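Long-range contact in RTX-adhesin (Marinomonas primoryensis, PDB 5IRB), which probably helps a giant calcium-binding adhesin hold its Antarctic bacterium to ice and diatoms, this piece being a row of beta-sandwich domains: residues P14-A26 with S100-A112. Sequence-based numbering, arbitrary orientation.
With CA (calcium ion), chain C.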
loop_
_atom_site.group_PDB
_atom_site.type_symbol
_atom_site.label_atom_id
_atom_site.label_comp_id
_atom_site.label_asym_id
_atom_site.label_seq_id
_atom_site.Cartn_x
_atom_site.Cartn_y
_atom_site.Cartn_z
ATOM N N PRO A 14 -25.709 19.362 -25.459
ATOM C CA PRO A 14 -24.666 18.488 -24.906
ATOM C C PRO A 14 -25.266 17.342 -24.105
ATOM O O PRO A 14 -26.175 17.563 -23.309
ATOM C CB PRO A 14 -23.865 19.430 -24.009
ATOM C CG PRO A 14 -23.999 20.760 -24.694
ATOM C CD PRO A 14 -25.406 20.789 -25.234
ATOM N N VAL A 15 -24.770 16.132 -24.337
ATOM C CA VAL A 15 -25.307 14.948 -23.692
ATOM C C VAL A 15 -25.139 14.955 -22.167
ATOM O O VAL A 15 -24.013 15.039 -21.661
ATOM C CB VAL A 15 -24.682 13.686 -24.291
ATOM C CG1 VAL A 15 -25.124 12.464 -23.515
ATOM C CG2 VAL A 15 -25.065 13.574 -25.774
ATOM N N THR A 16 -26.271 14.865 -21.464
ATOM C CA THR A 16 -26.381 15.081 -20.013
ATOM C C THR A 16 -25.769 16.393 -19.529
ATOM O O THR A 16 -25.285 16.476 -18.396
ATOM C CB THR A 16 -25.712 13.944 -19.206
ATOM O OG1 THR A 16 -24.299 13.948 -19.444
ATOM C CG2 THR A 16 -26.287 12.604 -19.592
ATOM N N GLY A 17 -25.783 17.417 -20.375
ATOM C CA GLY A 17 -25.216 18.700 -19.996
ATOM C C GLY A 17 -23.698 18.820 -20.040
ATOM O O GLY A 17 -23.184 19.835 -20.519
ATOM N N ASP A 18 -22.976 17.834 -19.507
ATOM C CA ASP A 18 -21.514 17.883 -19.529
ATOM C C ASP A 18 -20.845 17.107 -20.673
ATOM O O ASP A 18 -19.611 17.024 -20.712
ATOM C CB ASP A 18 -20.944 17.402 -18.185
ATOM C CG ASP A 18 -21.182 15.920 -17.925
ATOM O OD1 ASP A 18 -22.016 15.315 -18.619
ATOM O OD2 ASP A 18 -20.530 15.354 -17.009
ATOM N N SER A 19 -21.640 16.543 -21.584
ATOM C CA SER A 19 -21.112 15.787 -22.729
ATOM C C SER A 19 -20.390 14.483 -22.324
ATOM O O SER A 19 -19.719 13.865 -23.158
ATOM C CB SER A 19 -20.156 16.647 -23.559
ATOM O OG SER A 19 -20.837 17.698 -24.211
ATOM N N VAL A 20 -20.554 14.060 -21.065
ATOM C CA VAL A 20 -19.878 12.868 -20.540
ATOM C C VAL A 20 -20.873 11.864 -19.978
ATOM O O VAL A 20 -21.707 12.189 -19.133
ATOM C CB VAL A 20 -18.848 13.227 -19.432
ATOM C CG1 VAL A 20 -18.248 11.959 -18.802
ATOM C CG2 VAL A 20 -17.754 14.147 -19.981
ATOM N N ILE A 21 -20.749 10.625 -20.435
ATOM C CA ILE A 21 -21.533 9.527 -19.907
ATOM C C ILE A 21 -20.700 8.682 -18.925
ATOM O O ILE A 21 -19.686 8.092 -19.313
ATOM C CB ILE A 21 -22.044 8.615 -21.019
ATOM C CG1 ILE A 21 -23.003 9.385 -21.948
ATOM C CG2 ILE A 21 -22.750 7.406 -20.423
ATOM C CD1 ILE A 21 -24.287 9.797 -21.256
ATOM N N ASN A 22 -21.106 8.673 -17.660
ATOM C CA ASN A 22 -20.389 7.919 -16.637
ATOM C C ASN A 22 -21.111 6.603 -16.373
ATOM O O ASN A 22 -22.115 6.306 -17.035
ATOM C CB ASN A 22 -20.214 8.743 -15.339
ATOM C CG ASN A 22 -21.525 8.994 -14.583
ATOM O OD1 ASN A 22 -22.550 8.378 -14.842
ATOM N ND2 ASN A 22 -21.474 9.907 -13.625
ATOM N N ALA A 23 -20.596 5.823 -15.417
ATOM C CA ALA A 23 -21.129 4.502 -15.093
ATOM C C ALA A 23 -22.588 4.558 -14.689
ATOM O O ALA A 23 -23.384 3.705 -15.077
ATOM C CB ALA A 23 -20.293 3.843 -13.936
ATOM N N ALA A 24 -22.919 5.497 -13.815
ATOM C CA ALA A 24 -24.282 5.588 -13.311
ATOM C C ALA A 24 -25.251 6.003 -14.433
ATOM O O ALA A 24 -26.354 5.459 -14.553
ATOM C CB ALA A 24 -24.354 6.562 -12.147
ATOM N N GLU A 25 -24.824 6.941 -15.273
ATOM C CA GLU A 25 -25.641 7.369 -16.404
ATOM C C GLU A 25 -25.840 6.210 -17.379
ATOM O O GLU A 25 -26.966 5.934 -17.802
ATOM C CB GLU A 25 -25.014 8.585 -17.093
ATOM C CG GLU A 25 -25.084 9.837 -16.224
ATOM C CD GLU A 25 -24.311 10.997 -16.794
ATOM O OE1 GLU A 25 -23.266 10.757 -17.439
ATOM O OE2 GLU A 25 -24.765 12.152 -16.617
ATOM N N ALA A 26 -24.746 5.531 -17.714
ATOM C CA ALA A 26 -24.780 4.349 -18.578
ATOM C C ALA A 26 -25.709 3.241 -18.081
ATOM O O ALA A 26 -26.326 2.521 -18.880
ATOM C CB ALA A 26 -23.366 3.796 -18.750
ATOM N N SER A 100 -28.429 16.221 -38.067
ATOM C CA SER A 100 -27.467 16.749 -37.120
ATOM C C SER A 100 -26.737 15.595 -36.447
ATOM O O SER A 100 -27.173 14.440 -36.518
ATOM C CB SER A 100 -28.158 17.620 -36.071
ATOM O OG SER A 100 -27.205 18.309 -35.287
ATOM N N THR A 101 -25.633 15.911 -35.795
ATOM C CA THR A 101 -24.927 14.919 -35.002
ATOM C C THR A 101 -24.508 15.580 -33.704
ATOM O O THR A 101 -24.454 16.813 -33.615
ATOM C CB THR A 101 -23.683 14.338 -35.709
ATOM O OG1 THR A 101 -22.747 15.393 -35.942
ATOM C CG2 THR A 101 -24.055 13.664 -37.044
ATOM N N GLU A 102 -24.212 14.734 -32.709
ATOM C CA GLU A 102 -23.710 15.151 -31.418
ATOM C C GLU A 102 -22.733 14.099 -30.906
ATOM O O GLU A 102 -23.096 12.947 -30.680
ATOM C CB GLU A 102 -24.864 15.336 -30.423
ATOM C CG GLU A 102 -24.455 15.976 -29.098
ATOM C CD GLU A 102 -23.906 17.368 -29.275
ATOM O OE1 GLU A 102 -24.228 18.003 -30.296
ATOM O OE2 GLU A 102 -23.142 17.825 -28.396
ATOM N N SER A 103 -21.484 14.503 -30.759
ATOM C CA SER A 103 -20.480 13.644 -30.151
ATOM C C SER A 103 -20.483 13.792 -28.638
ATOM O O SER A 103 -20.946 14.793 -28.084
ATOM C CB SER A 103 -19.097 13.955 -30.709
ATOM O OG SER A 103 -18.629 15.203 -30.245
ATOM N N PHE A 104 -20.006 12.756 -27.965
ATOM C CA PHE A 104 -19.967 12.762 -26.513
ATOM C C PHE A 104 -18.821 11.874 -26.070
ATOM O O PHE A 104 -18.208 11.185 -26.891
ATOM C CB PHE A 104 -21.305 12.320 -25.918
ATOM C CG PHE A 104 -21.734 10.958 -26.348
ATOM C CD1 PHE A 104 -22.373 10.770 -27.568
ATOM C CD2 PHE A 104 -21.503 9.860 -25.542
ATOM C CE1 PHE A 104 -22.766 9.519 -27.971
ATOM C CE2 PHE A 104 -21.892 8.605 -25.939
ATOM C CZ PHE A 104 -22.525 8.430 -27.162
ATOM N N ILE A 105 -18.515 11.935 -24.778
ATOM C CA ILE A 105 -17.465 11.111 -24.171
ATOM C C ILE A 105 -18.050 10.048 -23.247
ATOM O O ILE A 105 -18.940 10.335 -22.443
ATOM C CB ILE A 105 -16.500 11.998 -23.387
ATOM C CG1 ILE A 105 -15.869 13.023 -24.339
ATOM C CG2 ILE A 105 -15.461 11.154 -22.598
ATOM C CD1 ILE A 105 -15.102 14.109 -23.640
ATOM N N VAL A 106 -17.542 8.823 -23.356
ATOM C CA VAL A 106 -17.899 7.765 -22.414
ATOM C C VAL A 106 -16.708 7.463 -21.492
ATOM O O VAL A 106 -15.631 7.106 -21.957
ATOM C CB VAL A 106 -18.334 6.481 -23.131
ATOM C CG1 VAL A 106 -18.694 5.401 -22.120
ATOM C CG2 VAL A 106 -19.538 6.765 -24.036
ATOM N N LYS A 107 -16.952 7.607 -20.192
ATOM C CA LYS A 107 -15.983 7.404 -19.112
ATOM C C LYS A 107 -16.689 6.735 -17.952
ATOM O O LYS A 107 -17.212 7.406 -17.070
ATOM C CB LYS A 107 -15.382 8.741 -18.671
ATOM C CG LYS A 107 -14.219 8.648 -17.669
ATOM C CD LYS A 107 -13.007 7.910 -18.203
ATOM C CE LYS A 107 -11.896 7.861 -17.140
ATOM N NZ LYS A 107 -11.511 9.243 -16.702
ATOM N N THR A 108 -16.725 5.409 -17.966
ATOM C CA THR A 108 -17.518 4.693 -16.992
ATOM C C THR A 108 -16.697 4.032 -15.884
ATOM O O THR A 108 -17.267 3.522 -14.923
ATOM C CB THR A 108 -18.328 3.602 -17.681
ATOM O OG1 THR A 108 -17.422 2.783 -18.427
ATOM C CG2 THR A 108 -19.368 4.212 -18.640
ATOM N N SER A 109 -15.374 4.042 -16.014
ATOM C CA SER A 109 -14.513 3.688 -14.891
ATOM C C SER A 109 -13.128 4.315 -14.991
ATOM O O SER A 109 -12.781 4.940 -15.992
ATOM C CB SER A 109 -14.379 2.167 -14.766
ATOM O OG SER A 109 -13.808 1.616 -15.935
ATOM N N SER A 110 -12.351 4.149 -13.923
ATOM C CA SER A 110 -10.996 4.675 -13.849
ATOM C C SER A 110 -10.165 3.647 -13.097
ATOM O O SER A 110 -10.714 2.746 -12.466
ATOM C CB SER A 110 -10.938 6.040 -13.166
ATOM O OG SER A 110 -11.345 7.066 -14.064
ATOM N N ARG A 111 -8.849 3.750 -13.200
ATOM C CA ARG A 111 -7.986 2.751 -12.571
ATOM C C ARG A 111 -7.120 3.417 -11.534
ATOM O O ARG A 111 -6.547 4.485 -11.769
ATOM C CB ARG A 111 -7.105 2.048 -13.595
ATOM C CG ARG A 111 -7.883 1.278 -14.656
ATOM C CD ARG A 111 -7.013 1.033 -15.892
ATOM N NE ARG A 111 -6.021 0.025 -15.545
ATOM C CZ ARG A 111 -4.769 -0.022 -15.999
ATOM N NH1 ARG A 111 -4.321 0.883 -16.873
ATOM N NH2 ARG A 111 -3.972 -1.001 -15.584
ATOM N N ALA A 112 -7.021 2.766 -10.383
ATOM C CA ALA A 112 -6.217 3.267 -9.277
ATOM C C ALA A 112 -5.277 2.161 -8.815
ATOM O O ALA A 112 -5.683 1.003 -8.688
ATOM C CB ALA A 112 -7.091 3.712 -8.137
HETATM CA CA CA C . -22.860 13.334 -17.386
HETATM O O HOH W 1 -22.383 16.169 -26.219
HETATM O O HOH W 2 -24.054 15.242 -16.322
HETATM O O HOH W 3 -20.639 12.796 -15.787
HETATM O O HOH W 4 -22.310 13.542 -14.575
#
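Val20 pairs with Ile105, and Ile21 with Val106, in a short parallel bridge, which adds the edge strand 20-21 to the mixed sheet of the first beta-sandwich domain, beside strand 95-106. Three nearly straight bonds define the register: Ile105 bonds to the residues on either side of Val20, through Ile105 N to Ser19 O (2.8 Å) and Ile21 N to Ile105 O (2.7 Å), and Lys107 N follows to Ile21 O (2.9 Å, 170° at the hydrogen). One water extends the link: it accepts from Val15 N and Ser19 OG and donates to Ser103 O and Glu102 OE2.

The strand that pairs here also serves the calcium ion. Val20 turns its carbonyl O away from Ile105 to bind the metal at 2.4 Å, along with Thr16 OG1, Asp18 OD1, both carboxylate oxygens of Glu25 and three waters. Asn22 and Glu25 form a capping box at the start of helix 23-26: Glu25 N donates to Asn22 OD1 (2.7 Å) and Asn22 N to the metal-bound Glu25 OE1, so the cap positions a ligand.

Val15 CG2 packs on Phe104 CB at 4.0 Å. With CG between its backbone N and carbonyl carbon (chi1 58°), Phe104 has its ring where Ile21 CG1 approaches CD2 obliquely at 3.9 Å; Leu74 of helix 71-76 touches both residues. Farther along, Thr108 CG2 meets Ala26 CB at 4.0 Å.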